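Local coordinates for protein putative phosphatase (DUF442) (Shewanella putrefaciens CN-32, PDB 3GXH) that is a putative phosphatase of the tyrosine and dual-specificity phosphatase clan, probably hydrolysing phosphate esters, although its substrate is unknown, at residues A[69-74]-A[93-98]; A[14-19]-A[131-136]; A[117-122]-A[150-155]. All coordinates share one frame; numbering follows the deposited sequence.

Followed from the N terminus, the chain first opens interaction 2 at 14-19, and 131-136 closes it after a loop of 111 residues. Interaction 1 is nested in that loop: strand 69-72 leads through a loop to helix 82-94, from whose end residues 93-98 return to the strand. Interaction 3 opens at 117-122, still inside the loop, and closes at 150-155 beyond it, so that interactions 2 and 3 cross while 1 and 3 follow in series. The two outermost strands, 16-19 and 69-72, thus each gain a partner beyond the sheet, and interaction 3 joins the ends of two helices. Interactions 2 and 3 also touch directly, through a probable 2.9 Å hydrogen bond from Q118 NE2 to Q18 O.

Interaction 1 of 3, residues A[69-74]-A[93-98]; sequences DYVYIP and DQHKGK
V71 and H95 make the close part of this contact: methyl CG2 of V71 lies 3.8 Å from CE1 of the H95 imidazole, and the two side chains approach from opposite directions. The methyl meets the ring obliquely. It is presented because CG1 of V71 stands anti to the backbone N (chi1 -174°), leaving CG2 beside that N. The ring is further fixed by a hydrogen bond from its ND1 to the carbonyl O of A91, one helical turn back. The D69 side is looser and exposed. Here OD2 of D69 lies at the ring edge, 4.3 Å from CD2 of H95, and the 4.4 Å between D69 OD2 and H95 NE2 is too long for a bond. A carboxylate there could still mildly favour a protonated imidazole. Beyond H95 the chain reverses in a type II turn, closed by K98 N on H95 O at 3.0 Å. The contact sits at the C-terminal end of helix 82-94, within the beta-alpha-beta crossover from edge strand 69-72 to strand 100-103. V71 packs on A91 of that helix and, with H95, on V43 of the intervening parallel strand 43-46.

Interaction 2 of 3, residues A[14-19]-A[131-136]; sequences ALQQQA and MTPWND. With SO4 (sulfate ion), chain F.
A 3-10 turn following helix 127-130 packs against edge strand 16-19 where Q16 meets T132 and P133, next to the loop from strand 100-103 into helix 108-120. Related phosphatases carry their phosphate-binding loop there, and it probably has the same role here; P133 packs on N107 of this loop, and A14 O accepts a hydrogen bond from N107 ND2. The turn itself is defined by W134 N bonding M131 O at 2.9 Å and N135 N bonding T132 O at 3.0 Å. Across the interface everything converges on one atom, the amide oxygen of Q16. Q16 OE1 lies 3.5 Å from T132 CB and 3.6 Å from P133 CD. The Q16 side chain gets there fully stretched, with CG anti to the backbone N (chi1 -174°) and CD anti in turn (chi2 172°), crossing T132 at about a right angle. The other end of the amide, NE2, is hydrogen-bonded to the carbonyl O of Q129, an atom that also pairs with T132 OG1; A128 O is a second partner of this hydroxyl. Q18 and A19 face L22 together in a classic beta bulge, and Q18 NE2 reaches T130 O and S24 OG. Just before the strand, A14 N donates to sulfate O4 at 2.8 Å with a nearly straight N-H...O angle of 171°; this sulfate probably came from the crystallisation liquor. W134 ties the turn to helix 108-120, its NE1 bonding Y108 O and its ring packing on S111 and A112; methyl CE of selenomethionine M131 lies over one face of that ring, offset toward the rim. Chemically, then, the direct contact is an amide oxygen set against carbon atoms, in an orientation consistent with, and helped by, the bond from NE2 to Q129 O.

Interaction 3 of 3, residues A[117-122]-A[150-155]; sequences YQLKQG and EVSAKY
L119 and S152, and beside them K120 and Y155, meet by van der Waals contact. Methyl CD2 of L119 presses on S152, 3.2 Å from OG and 3.7 Å from CB, a tight approach for a methyl and a hydroxyl. K120, the next residue, meets Y155, about one turn after S152: K120 CB lies 3.9 Å from Y155 CB and 4.1 Å from Y155 CG, so the aliphatic root of the lysine meets the base of the tyrosine obliquely to its ring. Two conformers were modelled for Y155, and detail farther out on the ring deserves caution. The CA atoms are closer at K120 and Y155 (5.6 Å) than at L119 and S152 (7.3 Å).

Hydrogen bonds serve the segments singly and do not cross between them. G122, with positive phi, ends helix 108-120 in a Schellman motif, its N bonding L119 O at 3.1 Å. K120 NZ donates to Q121 OE1 at 2.7 Å from above the carbonyl plane, 37° out of it.

Charge enters through K120 alone among the contacting residues. Its CG sits between the backbone N and the carbonyl carbon (chi1 80°), and the chain bends again at chi2, leading the ammonium away from 150-155 to a cation-pi contact with F89 of helix 82-94.

The chemistry implies that helices 108-120 and 142-154 are joined at their C-terminal ends by van der Waals packing, a methyl on a hydroxyl and carbon on carbon, with no hydrogen bond across the contact: S152 OG bonds L148 O in its own helix, and K120 NZ turns to Q121 OE1 and F89.

Interaction 1 of 3, residues A[69-74]-A[93-98]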
loop_
_atom_site.group_PDB
_atom_site.type_symbol
_atom_site.label_atom_id
_atom_site.label_comp_id
_atom_site.label_asym_id
_atom_site.label_seq_id
_atom_site.Cartn_x
_atom_site.Cartn_y
_atom_site.Cartn_z
ATOM N N ASP A 69 -14.201 -2.352 0.776
ATOM C CA ASP A 69 -13.769 -3.644 1.273
ATOM C C ASP A 69 -12.442 -3.440 2.006
ATOM O O ASP A 69 -11.674 -2.538 1.662
ATOM C CB ASP A 69 -13.536 -4.621 0.104
ATOM C CG ASP A 69 -14.786 -5.023 -0.598
ATOM O OD1 ASP A 69 -15.863 -4.989 0.003
ATOM O OD2 ASP A 69 -14.643 -5.413 -1.778
ATOM N N TYR A 70 -12.196 -4.245 3.039
ATOM C CA TYR A 70 -11.053 -4.114 3.907
ATOM C C TYR A 70 -10.240 -5.404 3.935
ATOM O O TYR A 70 -10.793 -6.476 4.160
ATOM C CB TYR A 70 -11.539 -3.784 5.328
ATOM C CG TYR A 70 -10.417 -3.608 6.315
ATOM C CD1 TYR A 70 -9.526 -2.560 6.148
ATOM C CD2 TYR A 70 -10.224 -4.482 7.379
ATOM C CE1 TYR A 70 -8.479 -2.346 7.025
ATOM C CE2 TYR A 70 -9.176 -4.258 8.271
ATOM C CZ TYR A 70 -8.333 -3.173 8.118
ATOM O OH TYR A 70 -7.255 -2.959 8.979
ATOM N N VAL A 71 -8.943 -5.297 3.705
ATOM C CA VAL A 71 -7.971 -6.389 3.818
ATOM C C VAL A 71 -6.870 -5.968 4.771
ATOM O O VAL A 71 -6.267 -4.871 4.575
ATOM C CB VAL A 71 -7.403 -6.787 2.441
ATOM C CG1 VAL A 71 -6.515 -8.019 2.587
ATOM C CG2 VAL A 71 -8.502 -6.979 1.398
ATOM N N TYR A 72 -6.552 -6.801 5.767
ATOM C CA TYR A 72 -5.550 -6.505 6.766
ATOM C C TYR A 72 -4.421 -7.519 6.653
ATOM O O TYR A 72 -4.606 -8.698 6.889
ATOM C CB TYR A 72 -6.189 -6.586 8.158
ATOM C CG TYR A 72 -5.260 -6.404 9.319
ATOM C CD1 TYR A 72 -4.463 -5.241 9.416
ATOM C CD2 TYR A 72 -5.159 -7.335 10.300
ATOM C CE1 TYR A 72 -3.688 -5.048 10.509
ATOM C CE2 TYR A 72 -4.312 -7.150 11.399
ATOM C CZ TYR A 72 -3.584 -5.995 11.490
ATOM O OH TYR A 72 -2.741 -5.804 12.598
ATOM N N ILE A 73 -3.243 -7.037 6.270
ATOM C CA ILE A 73 -2.020 -7.814 6.111
ATOM C C ILE A 73 -0.913 -7.088 6.870
ATOM O O ILE A 73 -0.112 -6.360 6.260
ATOM C CB ILE A 73 -1.688 -8.055 4.606
ATOM C CG1 ILE A 73 -2.838 -8.717 3.882
ATOM C CG2 ILE A 73 -0.388 -8.903 4.457
ATOM C CD1 ILE A 73 -2.705 -8.803 2.382
ATOM N N PRO A 74 -0.846 -7.257 8.193
ATOM C CA PRO A 74 0.119 -6.447 8.924
ATOM C C PRO A 74 1.532 -6.886 8.637
ATOM O O PRO A 74 1.828 -8.081 8.637
ATOM C CB PRO A 74 -0.238 -6.746 10.389
ATOM C CG PRO A 74 -0.907 -8.091 10.374
ATOM C CD PRO A 74 -1.704 -8.064 9.088
ATOM N N ASP A 93 -4.818 -10.156 -6.580
ATOM C CA ASP A 93 -5.469 -11.017 -7.569
ATOM C C ASP A 93 -6.945 -11.240 -7.254
ATOM O O ASP A 93 -7.775 -11.352 -8.185
ATOM C CB ASP A 93 -4.772 -12.366 -7.700
ATOM C CG ASP A 93 -5.253 -13.134 -8.918
ATOM O OD1 ASP A 93 -5.214 -12.547 -10.029
ATOM O OD2 ASP A 93 -5.704 -14.294 -8.761
ATOM N N GLN A 94 -7.311 -11.307 -5.984
ATOM C CA GLN A 94 -8.696 -11.509 -5.593
ATOM C C GLN A 94 -9.573 -10.291 -5.799
ATOM O O GLN A 94 -10.802 -10.383 -5.653
ATOM C CB GLN A 94 -8.801 -11.934 -4.125
ATOM C CG GLN A 94 -8.401 -13.329 -3.846
ATOM C CD GLN A 94 -9.425 -14.041 -2.971
ATOM O OE1 GLN A 94 -9.103 -14.500 -1.883
ATOM N NE2 GLN A 94 -10.666 -14.114 -3.443
ATOM N N HIS A 95 -8.964 -9.154 -6.109
ATOM C CA HIS A 95 -9.698 -7.914 -6.304
ATOM C C HIS A 95 -9.394 -7.349 -7.645
ATOM O O HIS A 95 -9.322 -6.157 -7.878
ATOM C CB HIS A 95 -9.367 -6.910 -5.182
ATOM C CG HIS A 95 -9.874 -7.363 -3.863
ATOM N ND1 HIS A 95 -9.124 -8.107 -2.979
ATOM C CD2 HIS A 95 -11.096 -7.237 -3.298
ATOM C CE1 HIS A 95 -9.855 -8.381 -1.914
ATOM N NE2 HIS A 95 -11.066 -7.884 -2.091
ATOM N N LYS A 96 -9.258 -8.288 -8.584
ATOM C CA LYS A 96 -8.889 -7.955 -9.924
ATOM C C LYS A 96 -9.840 -6.938 -10.548
ATOM O O LYS A 96 -11.044 -7.127 -10.503
ATOM C CB LYS A 96 -8.977 -9.245 -10.733
ATOM C CG LYS A 96 -8.307 -9.204 -11.990
ATOM C CD LYS A 96 -8.453 -10.579 -12.654
ATOM C CE LYS A 96 -7.730 -10.582 -13.937
ATOM N NZ LYS A 96 -8.004 -11.859 -14.699
ATOM N N GLY A 97 -9.294 -5.882 -11.128
ATOM C CA GLY A 97 -10.094 -4.868 -11.773
ATOM C C GLY A 97 -10.688 -3.800 -10.848
ATOM O O GLY A 97 -11.384 -2.897 -11.307
ATOM N N LYS A 98 -10.448 -3.945 -9.542
ATOM C CA LYS A 98 -10.925 -2.951 -8.579
ATOM C C LYS A 98 -9.875 -1.850 -8.345
ATOM O O LYS A 98 -8.669 -2.061 -8.518
ATOM C CB LYS A 98 -11.266 -3.614 -7.240
ATOM C CG LYS A 98 -12.328 -4.708 -7.309
ATOM C CD LYS A 98 -13.685 -4.113 -7.576
ATOM C CE LYS A 98 -14.824 -5.140 -7.398
ATOM N NZ LYS A 98 -16.088 -4.625 -8.019
#

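Interaction 2 of 3, residues A[14-19]-A[131-136]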
loop_
_atom_site.group_PDB
_atom_site.type_symbol
_atom_site.label_atom_id
_atom_site.label_comp_id
_atom_site.label_asym_id
_atom_site.label_seq_id
_atom_site.Cartn_x
_atom_site.Cartn_y
_atom_site.Cartn_z
ATOM N N ALA A 14 1.409 11.145 2.613
ATOM C CA ALA A 14 2.289 10.363 1.731
ATOM C C ALA A 14 1.566 9.649 0.605
ATOM O O ALA A 14 2.040 8.614 0.111
ATOM C CB ALA A 14 3.151 9.386 2.543
ATOM N N LEU A 15 0.456 10.210 0.139
ATOM C CA LEU A 15 -0.291 9.599 -0.978
ATOM C C LEU A 15 0.436 9.682 -2.300
ATOM O O LEU A 15 0.935 10.749 -2.696
ATOM C CB LEU A 15 -1.703 10.175 -1.080
ATOM C CG LEU A 15 -2.592 9.348 -2.069
ATOM C CD1 LEU A 15 -3.927 8.994 -1.520
ATOM C CD2 LEU A 15 -2.705 10.213 -3.254
ATOM N N GLN A 16 0.509 8.550 -2.985
ATOM C CA GLN A 16 1.138 8.477 -4.290
ATOM C C GLN A 16 0.399 7.506 -5.149
ATOM O O GLN A 16 0.315 6.299 -4.823
ATOM C CB GLN A 16 2.594 8.006 -4.174
ATOM C CG GLN A 16 3.366 8.052 -5.509
ATOM C CD GLN A 16 4.853 7.767 -5.366
ATOM O OE1 GLN A 16 5.472 8.092 -4.356
ATOM N NE2 GLN A 16 5.425 7.153 -6.376
ATOM N N GLN A 17 -0.069 7.985 -6.294
ATOM C CA GLN A 17 -0.702 7.111 -7.268
ATOM C C GLN A 17 0.361 6.306 -7.976
ATOM O O GLN A 17 1.286 6.852 -8.545
ATOM C CB GLN A 17 -1.468 7.910 -8.280
ATOM C CG GLN A 17 -2.041 7.056 -9.330
ATOM C CD GLN A 17 -3.470 7.364 -9.485
ATOM O OE1 GLN A 17 -4.333 6.586 -9.016
ATOM N NE2 GLN A 17 -3.764 8.546 -10.037
ATOM N N GLN A 18 0.258 5.008 -7.912
ATOM C CA GLN A 18 1.217 4.094 -8.436
ATOM C C GLN A 18 0.834 3.626 -9.840
ATOM O O GLN A 18 1.730 3.379 -10.670
ATOM C CB GLN A 18 1.446 2.930 -7.499
ATOM C CG GLN A 18 2.004 3.332 -6.101
ATOM C CD GLN A 18 3.444 3.844 -6.160
ATOM O OE1 GLN A 18 4.056 3.975 -7.245
ATOM N NE2 GLN A 18 3.988 4.172 -4.978
ATOM N N ALA A 19 -0.473 3.602 -10.105
ATOM C CA ALA A 19 -1.063 3.195 -11.381
ATOM C C ALA A 19 -2.507 3.670 -11.419
ATOM O O ALA A 19 -3.059 4.072 -10.414
ATOM C CB ALA A 19 -1.013 1.734 -11.499
HETATM N N MSE A 131 9.190 4.261 -5.007
HETATM C CA MSE A 131 9.550 4.265 -3.581
HETATM C C MSE A 131 10.043 5.619 -3.125
HETATM O O MSE A 131 10.804 5.740 -2.194
HETATM C CB MSE A 131 10.538 3.152 -3.235
HETATM C CG MSE A 131 9.918 1.738 -3.407
HETATM SE SE MSE A 131 11.221 0.331 -3.209
HETATM C CE MSE A 131 11.772 0.623 -1.343
ATOM N N THR A 132 9.467 6.651 -3.730
ATOM C CA THR A 132 9.749 8.033 -3.349
ATOM C C THR A 132 9.642 8.282 -1.827
ATOM O O THR A 132 10.480 8.973 -1.265
ATOM C CB THR A 132 8.885 9.006 -4.216
ATOM O OG1 THR A 132 9.418 9.015 -5.557
ATOM C CG2 THR A 132 8.926 10.425 -3.657
ATOM N N PRO A 133 8.652 7.676 -1.148
ATOM C CA PRO A 133 8.542 7.915 0.282
ATOM C C PRO A 133 9.700 7.456 1.094
ATOM O O PRO A 133 9.855 7.920 2.210
ATOM C CB PRO A 133 7.284 7.113 0.671
ATOM C CG PRO A 133 6.448 7.149 -0.571
ATOM C CD PRO A 133 7.474 6.930 -1.646
ATOM N N TRP A 134 10.533 6.566 0.550
ATOM C CA TRP A 134 11.715 6.065 1.225
ATOM C C TRP A 134 12.808 7.100 1.323
ATOM O O TRP A 134 13.765 6.907 2.046
ATOM C CB TRP A 134 12.270 4.759 0.579
ATOM C CG TRP A 134 11.417 3.603 0.893
ATOM C CD1 TRP A 134 10.157 3.381 0.430
ATOM C CD2 TRP A 134 11.732 2.491 1.744
ATOM N NE1 TRP A 134 9.679 2.203 0.925
ATOM C CE2 TRP A 134 10.598 1.655 1.769
ATOM C CE3 TRP A 134 12.831 2.153 2.543
ATOM C CZ2 TRP A 134 10.544 0.503 2.530
ATOM C CZ3 TRP A 134 12.775 0.975 3.282
ATOM C CH2 TRP A 134 11.653 0.165 3.260
ATOM N N ASN A 135 12.678 8.165 0.529
ATOM C CA ASN A 135 13.629 9.246 0.556
ATOM C C ASN A 135 15.039 8.723 0.514
ATOM O O ASN A 135 15.886 9.167 1.295
ATOM C CB ASN A 135 13.390 10.087 1.817
ATOM C CG ASN A 135 13.844 11.488 1.645
ATOM O OD1 ASN A 135 14.746 11.949 2.345
ATOM N ND2 ASN A 135 13.255 12.181 0.676
ATOM N N ASP A 136 15.285 7.770 -0.383
ATOM C CA ASP A 136 16.576 7.116 -0.553
ATOM C C ASP A 136 17.191 6.380 0.681
ATOM O O ASP A 136 18.409 6.231 0.768
ATOM C CB ASP A 136 17.600 8.115 -1.117
HETATM S S SO4 F . 3.560 13.676 3.488
HETATM O O1 SO4 F . 4.483 14.031 2.456
HETATM O O2 SO4 F . 3.879 12.334 3.934
HETATM O O3 SO4 F . 3.664 14.545 4.687
HETATM O O4 SO4 F . 2.261 13.768 2.966
#

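Interaction 3 of 3, residues A[117-122]-A[150-155]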
loop_
_atom_site.group_PDB
_atom_site.type_symbol
_atom_site.label_atom_id
_atom_site.label_comp_id
_atom_site.label_asym_id
_atom_site.label_seq_id
_atom_site.Cartn_x
_atom_site.Cartn_y
_atom_site.Cartn_z
ATOM N N TYR A 117 4.789 -5.539 -6.574
ATOM C CA TYR A 117 3.631 -5.967 -7.315
ATOM C C TYR A 117 3.755 -5.578 -8.766
ATOM O O TYR A 117 3.515 -6.397 -9.670
ATOM C CB TYR A 117 2.351 -5.377 -6.702
ATOM C CG TYR A 117 1.138 -5.538 -7.566
ATOM C CD1 TYR A 117 0.481 -6.755 -7.620
ATOM C CD2 TYR A 117 0.666 -4.474 -8.372
ATOM C CE1 TYR A 117 -0.651 -6.914 -8.432
ATOM C CE2 TYR A 117 -0.455 -4.645 -9.197
ATOM C CZ TYR A 117 -1.091 -5.852 -9.189
ATOM O OH TYR A 117 -2.185 -6.002 -10.032
ATOM N N GLN A 118 4.087 -4.333 -9.016
ATOM C CA GLN A 118 4.221 -3.887 -10.399
ATOM C C GLN A 118 5.332 -4.654 -11.108
ATOM O O GLN A 118 5.210 -5.014 -12.292
ATOM C CB GLN A 118 4.432 -2.398 -10.477
ATOM C CG GLN A 118 3.215 -1.631 -9.947
ATOM C CD GLN A 118 3.317 -0.124 -10.053
ATOM O OE1 GLN A 118 4.404 0.475 -9.944
ATOM N NE2 GLN A 118 2.145 0.518 -10.244
ATOM N N LEU A 119 6.422 -4.889 -10.382
ATOM C CA LEU A 119 7.551 -5.638 -10.940
ATOM C C LEU A 119 7.111 -7.041 -11.335
ATOM O O LEU A 119 7.361 -7.494 -12.467
ATOM C CB LEU A 119 8.696 -5.635 -9.922
ATOM C CG LEU A 119 9.978 -6.285 -10.396
ATOM C CD1 LEU A 119 10.560 -5.478 -11.568
ATOM C CD2 LEU A 119 10.960 -6.346 -9.226
ATOM N N LYS A 120 6.375 -7.733 -10.470
ATOM C CA LYS A 120 5.989 -9.119 -10.789
ATOM C C LYS A 120 4.900 -9.210 -11.858
ATOM O O LYS A 120 4.802 -10.224 -12.584
ATOM C CB LYS A 120 5.593 -9.856 -9.522
ATOM C CG LYS A 120 4.218 -9.562 -9.086
ATOM C CD LYS A 120 3.147 -10.523 -9.614
ATOM C CE LYS A 120 1.871 -10.293 -8.823
ATOM N NZ LYS A 120 0.699 -10.963 -9.433
ATOM N N GLN A 121 4.080 -8.169 -11.990
ATOM C CA GLN A 121 3.073 -8.069 -13.035
ATOM C C GLN A 121 3.706 -7.814 -14.412
ATOM O O GLN A 121 2.997 -7.737 -15.406
ATOM C CB GLN A 121 2.089 -6.948 -12.709
ATOM C CG GLN A 121 1.189 -7.277 -11.575
ATOM C CD GLN A 121 0.229 -8.351 -11.969
ATOM O OE1 GLN A 121 0.439 -9.524 -11.673
ATOM N NE2 GLN A 121 -0.805 -7.964 -12.700
ATOM N N GLY A 122 5.016 -7.638 -14.462
ATOM C CA GLY A 122 5.697 -7.352 -15.741
ATOM C C GLY A 122 5.577 -5.884 -16.171
ATOM O O GLY A 122 5.826 -5.570 -17.340
ATOM N N GLU A 150 15.116 -10.670 -2.882
ATOM C CA GLU A 150 14.637 -12.064 -2.889
ATOM C C GLU A 150 13.371 -12.166 -3.720
ATOM O O GLU A 150 13.223 -13.088 -4.528
ATOM C CB GLU A 150 14.351 -12.562 -1.457
ATOM C CG GLU A 150 13.833 -14.036 -1.381
ATOM C CD GLU A 150 13.872 -14.656 0.045
ATOM O OE1 GLU A 150 14.421 -14.028 0.993
ATOM O OE2 GLU A 150 13.352 -15.793 0.212
ATOM N N VAL A 151 12.457 -11.221 -3.541
ATOM C CA VAL A 151 11.178 -11.315 -4.235
ATOM C C VAL A 151 11.372 -10.979 -5.693
ATOM O O VAL A 151 10.719 -11.636 -6.550
ATOM C CB VAL A 151 10.121 -10.385 -3.646
ATOM C CG1 VAL A 151 8.871 -10.292 -4.583
ATOM C CG2 VAL A 151 9.700 -10.845 -2.305
ATOM N N SER A 152 12.222 -9.998 -6.018
ATOM C CA SER A 152 12.499 -9.625 -7.401
ATOM C C SER A 152 13.041 -10.840 -8.139
ATOM O O SER A 152 12.547 -11.194 -9.218
ATOM C CB SER A 152 13.477 -8.463 -7.483
ATOM O OG SER A 152 12.935 -7.300 -6.879
ATOM N N ALA A 153 14.035 -11.504 -7.551
ATOM C CA ALA A 153 14.609 -12.735 -8.161
ATOM C C ALA A 153 13.598 -13.886 -8.306
ATOM O O ALA A 153 13.613 -14.597 -9.329
ATOM C CB ALA A 153 15.849 -13.204 -7.387
ATOM N N LYS A 154 12.730 -14.072 -7.322
ATOM C CA LYS A 154 11.728 -15.130 -7.332
ATOM C C LYS A 154 10.769 -14.997 -8.519
ATOM O O LYS A 154 10.377 -16.023 -9.119
ATOM C CB LYS A 154 10.936 -15.107 -6.015
ATOM C CG LYS A 154 9.926 -16.223 -5.897
ATOM C CD LYS A 154 9.258 -16.278 -4.525
ATOM C CE LYS A 154 8.131 -17.319 -4.522
ATOM N NZ LYS A 154 7.672 -17.628 -3.141
ATOM N N TYR A 155 10.433 -13.746 -8.876
ATOM C CA TYR A 155 9.403 -13.499 -9.890
ATOM C C TYR A 155 9.962 -12.977 -11.206
ATOM O O TYR A 155 9.280 -12.256 -11.949
ATOM C CB TYR A 155 8.313 -12.591 -9.335
ATOM C CG TYR A 155 7.447 -13.334 -8.362
ATOM C CD1 TYR A 155 6.603 -14.349 -8.804
ATOM C CD2 TYR A 155 7.506 -13.073 -7.007
ATOM C CE1 TYR A 155 5.822 -15.060 -7.929
ATOM C CE2 TYR A 155 6.719 -13.778 -6.118
ATOM C CZ TYR A 155 5.876 -14.772 -6.588
ATOM O OH TYR A 155 5.093 -15.482 -5.713
#